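Local structure of allantoin racemase (Pseudomonas fluorescens, 5LG5) at residues E[4-9]-E[55-60]; E[12-17]-E[144-149]. The protein catalyses the racemisation of allantoin, interconverting its two enantiomers, and probably acts on other 5-substituted hydantoins. One frame throughout, in Å; residues are numbered along the deposited sequence.

Contact 1. Residues E[4-9]-E[55-60]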
loop_
_atom_site.group_PDB
_atom_site.type_symbol
_atom_site.label_atom_id
_atom_site.label_comp_id
_atom_site.label_asym_id
_atom_site.label_seq_id
_atom_site.Cartn_x
_atom_site.Cartn_y
_atom_site.Cartn_z
ATOM N N LEU E 4 -26.889 -2.572 -23.553
ATOM C CA LEU E 4 -25.945 -2.285 -24.629
ATOM C C LEU E 4 -24.615 -2.901 -24.261
ATOM O O LEU E 4 -24.160 -2.778 -23.125
ATOM C CB LEU E 4 -25.760 -0.782 -24.880
ATOM C CG LEU E 4 -26.823 0.094 -25.560
ATOM C CD1 LEU E 4 -28.208 -0.515 -25.543
ATOM C CD2 LEU E 4 -26.832 1.506 -24.998
ATOM N N VAL E 5 -24.035 -3.619 -25.215
ATOM C CA VAL E 5 -22.720 -4.188 -25.074
ATOM C C VAL E 5 -21.858 -3.540 -26.141
ATOM O O VAL E 5 -22.023 -3.817 -27.323
ATOM C CB VAL E 5 -22.786 -5.704 -25.225
ATOM C CG1 VAL E 5 -21.418 -6.330 -24.994
ATOM C CG2 VAL E 5 -23.800 -6.253 -24.229
ATOM N N VAL E 6 -20.968 -2.642 -25.726
ATOM C CA VAL E 6 -20.268 -1.788 -26.673
ATOM C C VAL E 6 -18.825 -2.214 -26.859
ATOM O O VAL E 6 -18.042 -2.273 -25.912
ATOM C CB VAL E 6 -20.325 -0.314 -26.234
ATOM C CG1 VAL E 6 -19.831 0.583 -27.349
ATOM C CG2 VAL E 6 -21.747 0.058 -25.865
ATOM N N ASN E 7 -18.491 -2.557 -28.091
ATOM C CA ASN E 7 -17.124 -2.880 -28.451
ATOM C C ASN E 7 -16.308 -1.603 -28.277
ATOM O O ASN E 7 -16.827 -0.500 -28.486
ATOM C CB ASN E 7 -17.110 -3.351 -29.902
ATOM C CG ASN E 7 -15.782 -3.952 -30.332
ATOM O OD1 ASN E 7 -14.808 -3.995 -29.572
ATOM N ND2 ASN E 7 -15.736 -4.400 -31.583
ATOM N N VAL E 8 -15.047 -1.717 -27.880
ATOM C CA VAL E 8 -14.239 -0.511 -27.733
ATOM C C VAL E 8 -13.573 -0.199 -29.058
ATOM O O VAL E 8 -13.160 0.947 -29.309
ATOM C CB VAL E 8 -13.167 -0.635 -26.633
ATOM C CG1 VAL E 8 -13.818 -0.583 -25.239
ATOM C CG2 VAL E 8 -12.370 -1.929 -26.812
ATOM N N ASN E 9 -13.480 -1.213 -29.913
ATOM C CA ASN E 9 -12.886 -1.014 -31.229
ATOM C C ASN E 9 -13.929 -0.966 -32.337
ATOM O O ASN E 9 -15.124 -1.148 -32.088
ATOM C CB ASN E 9 -11.772 -2.049 -31.525
ATOM C CG ASN E 9 -12.297 -3.460 -31.741
ATOM O OD1 ASN E 9 -13.125 -3.700 -32.630
ATOM N ND2 ASN E 9 -11.753 -4.422 -30.983
ATOM N N ILE E 55 -13.773 8.033 -25.815
ATOM C CA ILE E 55 -14.667 9.038 -26.383
ATOM C C ILE E 55 -15.598 8.431 -27.406
ATOM O O ILE E 55 -16.774 8.778 -27.476
ATOM C CB ILE E 55 -13.872 10.180 -27.061
ATOM C CG1 ILE E 55 -13.107 10.957 -26.010
ATOM C CG2 ILE E 55 -14.815 11.148 -27.755
ATOM C CD1 ILE E 55 -14.023 11.363 -24.883
ATOM N N ALA E 56 -15.046 7.539 -28.220
ATOM C CA ALA E 56 -15.826 6.846 -29.240
ATOM C C ALA E 56 -16.988 6.090 -28.624
ATOM O O ALA E 56 -18.109 6.162 -29.123
ATOM C CB ALA E 56 -14.934 5.900 -30.026
ATOM N N VAL E 57 -16.715 5.365 -27.538
ATOM C CA VAL E 57 -17.741 4.570 -26.868
ATOM C C VAL E 57 -18.813 5.474 -26.272
ATOM O O VAL E 57 -20.011 5.231 -26.422
ATOM C CB VAL E 57 -17.118 3.647 -25.774
ATOM C CG1 VAL E 57 -18.192 3.086 -24.846
ATOM C CG2 VAL E 57 -16.311 2.510 -26.424
ATOM N N MET E 58 -18.369 6.526 -25.593
ATOM C CA MET E 58 -19.288 7.510 -25.025
ATOM C C MET E 58 -20.178 8.118 -26.106
ATOM O O MET E 58 -21.400 8.207 -25.958
ATOM C CB MET E 58 -18.498 8.607 -24.296
ATOM C CG MET E 58 -17.978 8.205 -22.922
ATOM S SD MET E 58 -17.109 9.567 -22.101
ATOM C CE MET E 58 -15.443 8.955 -22.268
ATOM N N ASP E 59 -19.547 8.503 -27.204
ATOM C CA ASP E 59 -20.250 9.012 -28.379
ATOM C C ASP E 59 -21.316 8.025 -28.890
ATOM O O ASP E 59 -22.480 8.382 -29.108
ATOM C CB ASP E 59 -19.217 9.315 -29.477
ATOM C CG ASP E 59 -19.855 9.814 -30.770
ATOM O OD1 ASP E 59 -19.793 9.108 -31.808
ATOM O OD2 ASP E 59 -20.398 10.933 -30.741
ATOM N N ARG E 60 -20.916 6.767 -29.037
ATOM C CA ARG E 60 -21.792 5.726 -29.588
ATOM C C ARG E 60 -23.008 5.476 -28.711
ATOM O O ARG E 60 -24.120 5.264 -29.194
ATOM C CB ARG E 60 -21.010 4.423 -29.765
ATOM C CG ARG E 60 -21.706 3.352 -30.606
ATOM C CD ARG E 60 -22.175 3.886 -31.955
ATOM N NE ARG E 60 -23.250 3.092 -32.558
ATOM C CZ ARG E 60 -24.549 3.222 -32.298
ATOM N NH1 ARG E 60 -24.980 4.100 -31.400
ATOM N NH2 ARG E 60 -25.421 2.452 -32.930
#

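Contact 2. Residues E[12-17]-E[144-149]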
loop_
_atom_site.group_PDB
_atom_site.type_symbol
_atom_site.label_atom_id
_atom_site.label_comp_id
_atom_site.label_asym_id
_atom_site.label_seq_id
_atom_site.Cartn_x
_atom_site.Cartn_y
_atom_site.Cartn_z
ATOM N N ALA E 12 -16.525 -4.600 -36.516
ATOM C CA ALA E 12 -17.888 -5.075 -36.261
ATOM C C ALA E 12 -17.963 -6.582 -36.024
ATOM O O ALA E 12 -18.816 -7.048 -35.273
ATOM C CB ALA E 12 -18.824 -4.666 -37.394
ATOM N N SER E 13 -17.055 -7.344 -36.632
ATOM C CA SER E 13 -17.069 -8.795 -36.436
ATOM C C SER E 13 -16.765 -9.121 -34.977
ATOM O O SER E 13 -17.259 -10.100 -34.419
ATOM C CB SER E 13 -16.082 -9.502 -37.372
ATOM O OG SER E 13 -14.735 -9.224 -37.032
ATOM N N ILE E 14 -15.938 -8.299 -34.350
ATOM C CA ILE E 14 -15.656 -8.496 -32.940
ATOM C C ILE E 14 -16.885 -8.161 -32.079
ATOM O O ILE E 14 -17.191 -8.869 -31.114
ATOM C CB ILE E 14 -14.377 -7.730 -32.521
ATOM C CG1 ILE E 14 -13.176 -8.368 -33.241
ATOM C CG2 ILE E 14 -14.202 -7.745 -30.993
ATOM C CD1 ILE E 14 -11.843 -7.673 -33.038
ATOM N N THR E 15 -17.589 -7.093 -32.436
ATOM C CA THR E 15 -18.844 -6.732 -31.778
ATOM C C THR E 15 -19.835 -7.899 -31.807
ATOM O O THR E 15 -20.552 -8.162 -30.838
ATOM C CB THR E 15 -19.508 -5.512 -32.457
ATOM O OG1 THR E 15 -18.580 -4.416 -32.526
ATOM C CG2 THR E 15 -20.765 -5.084 -31.689
ATOM N N GLU E 16 -19.903 -8.560 -32.957
ATOM C CA GLU E 16 -20.802 -9.696 -33.148
ATOM C C GLU E 16 -20.411 -10.872 -32.257
ATOM O O GLU E 16 -21.257 -11.491 -31.614
ATOM C CB GLU E 16 -20.813 -10.098 -34.625
ATOM C CG GLU E 16 -21.651 -9.174 -35.498
ATOM C CD GLU E 16 -21.773 -9.660 -36.940
ATOM O OE1 GLU E 16 -21.512 -10.859 -37.198
ATOM O OE2 GLU E 16 -22.085 -8.823 -37.820
ATOM N N THR E 17 -19.119 -11.179 -32.228
ATOM C CA THR E 17 -18.616 -12.254 -31.389
ATOM C C THR E 17 -18.946 -11.963 -29.929
ATOM O O THR E 17 -19.436 -12.829 -29.207
ATOM C CB THR E 17 -17.103 -12.410 -31.534
ATOM O OG1 THR E 17 -16.776 -12.691 -32.899
ATOM C CG2 THR E 17 -16.590 -13.522 -30.636
ATOM N N MET E 144 0.091 -12.072 -28.837
ATOM C CA MET E 144 -0.652 -12.061 -30.088
ATOM C C MET E 144 -1.565 -10.849 -30.118
ATOM O O MET E 144 -2.236 -10.558 -29.125
ATOM C CB MET E 144 -1.515 -13.318 -30.216
ATOM C CG MET E 144 -0.851 -14.594 -29.753
ATOM S SD MET E 144 -0.673 -15.777 -31.092
ATOM C CE MET E 144 0.612 -14.991 -32.052
ATOM N N ALA E 145 -1.591 -10.136 -31.240
ATOM C CA ALA E 145 -2.472 -8.978 -31.374
ATOM C C ALA E 145 -3.934 -9.405 -31.349
ATOM O O ALA E 145 -4.252 -10.567 -31.633
ATOM C CB ALA E 145 -2.163 -8.195 -32.643
ATOM N N VAL E 146 -4.814 -8.462 -31.004
ATOM C CA VAL E 146 -6.248 -8.724 -30.919
ATOM C C VAL E 146 -6.809 -9.393 -32.180
ATOM O O VAL E 146 -7.523 -10.394 -32.091
ATOM C CB VAL E 146 -7.042 -7.424 -30.643
ATOM C CG1 VAL E 146 -8.532 -7.699 -30.659
ATOM C CG2 VAL E 146 -6.628 -6.810 -29.299
ATOM N N LEU E 147 -6.469 -8.864 -33.351
ATOM C CA LEU E 147 -7.044 -9.377 -34.595
ATOM C C LEU E 147 -6.493 -10.746 -34.956
ATOM O O LEU E 147 -7.124 -11.502 -35.695
ATOM C CB LEU E 147 -6.818 -8.392 -35.745
ATOM C CG LEU E 147 -7.409 -6.990 -35.563
ATOM C CD1 LEU E 147 -7.041 -6.126 -36.748
ATOM C CD2 LEU E 147 -8.924 -7.080 -35.414
ATOM N N GLU E 148 -5.334 -11.073 -34.398
ATOM C CA GLU E 148 -4.677 -12.348 -34.664
ATOM C C GLU E 148 -5.469 -13.487 -34.022
ATOM O O GLU E 148 -5.274 -14.656 -34.356
ATOM C CB GLU E 148 -3.244 -12.305 -34.119
ATOM C CG GLU E 148 -2.131 -12.420 -35.163
ATOM C CD GLU E 148 -0.753 -12.064 -34.590
ATOM O OE1 GLU E 148 -0.694 -11.370 -33.544
ATOM O OE2 GLU E 148 0.272 -12.478 -35.177
ATOM N N LEU E 149 -6.369 -13.143 -33.101
ATOM C CA LEU E 149 -7.137 -14.166 -32.401
ATOM C C LEU E 149 -8.033 -14.897 -33.367
ATOM O O LEU E 149 -8.167 -16.116 -33.291
ATOM C CB LEU E 149 -7.995 -13.588 -31.265
ATOM C CG LEU E 149 -7.461 -13.050 -29.930
ATOM C CD1 LEU E 149 -6.086 -12.427 -30.029
ATOM C CD2 LEU E 149 -8.451 -12.047 -29.338
#

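Contact 1. Residues E[4-9]-E[55-60]
N7 faces V57 with its backbone, while its side-chain amide is gripped on the other side of the strand. ND2 is hydrogen-bonded to the hydroxyl of T15 and also donates weakly to N9 OD1, and the amide oxygen OD1 accepts the backbone N-H of N9 at 3.1 Å. That last bond is straight at the hydrogen, with an angle of 165°, yet the nitrogen stands above the amide plane rather than on a lone pair. OD1 makes this an Asx turn, and asparagine rather than a plain acceptor suits the place because ND2 can also donate to T15; with both ends bound, the group cannot easily turn over.

Across the contact no hydrogen bond forms, and V57 does nearly all the touching, its two methyls reaching successive positions along the same face of the strand end. CG1, set anti to the backbone N (chi1 166°), meets V6 CG1 at 3.9 Å. The other branch comes down over the backbone: V57 CG2 lies 3.7 Å from N7 O and 3.9 Å from V8 CA, and only slightly farther, at 4.1 Å, from V8 CG1. A short branched residue fits here, because it brings the helix close to the strand while its two branches divide the work, CG1 on V6 and CG2 mainly on N7 O and V8. V6 answers in kind, its CB directed at the helix and its side chain crossing that of V57 at a slant.

Q73 of the next strand touches both V8 and V57, and on the far side of the strand V5 and N7 pack against helix 12-25. M58 is turned away from the strand and packs on Y51 of a second subunit. With the strands ordered 31-35, 2-7, 70-74, helix 47-63 lies in the crossover from the first to the last of these, passing over strand 2-7 between them, the beta-alpha-beta arrangement of a parallel alpha/beta sheet covered by helices on both faces.

Contact 2. Residues E[12-17]-E[144-149]
I14 and L147 make the tighter half of this contact: I14 CD1 comes to 3.8 Å from L147 CD2, the two side chains crossing at about a right angle. The same I14 methyl lies 4.1 Å from V146 CG1, so a single carbon serves two partners. It gets there because I14 extends fully, with CD1 anti along the chain (chi2 175°), carrying the methyl well clear of its helix, so that I14 and L147 together bridge the 8.8 Å between their CA atoms. Isoleucine suits the place by its length, while its branch CG2 stays back near the helix. V146 is buried and directs its CB toward I14, with its side chain also touching C180. L147 sets off across the line of contact, and only its end turns in to meet the isoleucine.

The two partners belong to different halves of the molecule. Helix 12-25 follows the first strand of one four-stranded parallel sheet, whereas 144-149 leaves strand 136-141 at the edge of the other, an architecture in keeping with the two alpha/beta lobes of Asp/Glu racemases. Between these two segments the link is made by methyl contacts, with no hydrogen bond.

Away from these three residues the fit is loose. A12, S13 and E16 lie on the exposed part of the helix, where small and polar residues are at home in solvent. L147 itself is only partly exposed, with E42 against it. Behind it the turn is held by polar bonds: E148 OE1 accepts the backbone N-H of A145 at 2.8 Å, meeting it nearly along the carboxylate C-O direction, and V146 N makes a weak hydrogen bond to E45 OE2. A145 also packs against R229 of a second subunit.

Both contacts are apolar across their interface, but they differ in place. Contact 1 is core packing within one lobe, where a helix lies close on its own sheet and more surface is buried, 175 Å² against 85 Å². Contact 2 reaches between lobes through fewer atoms; I14 and V146 are buried there but L147 is partly exposed. They share the unit formed by strand 2-7 and the helix 12-25 that follows it: contact 1 uses one face of the strand, contact 2 a helix lying on its other face. The two are joined by a probable hydrogen bond from N7 ND2 to T15 OG1, 3.0 Å, beside which I14 CB packs 3.7 Å from N7 ND2.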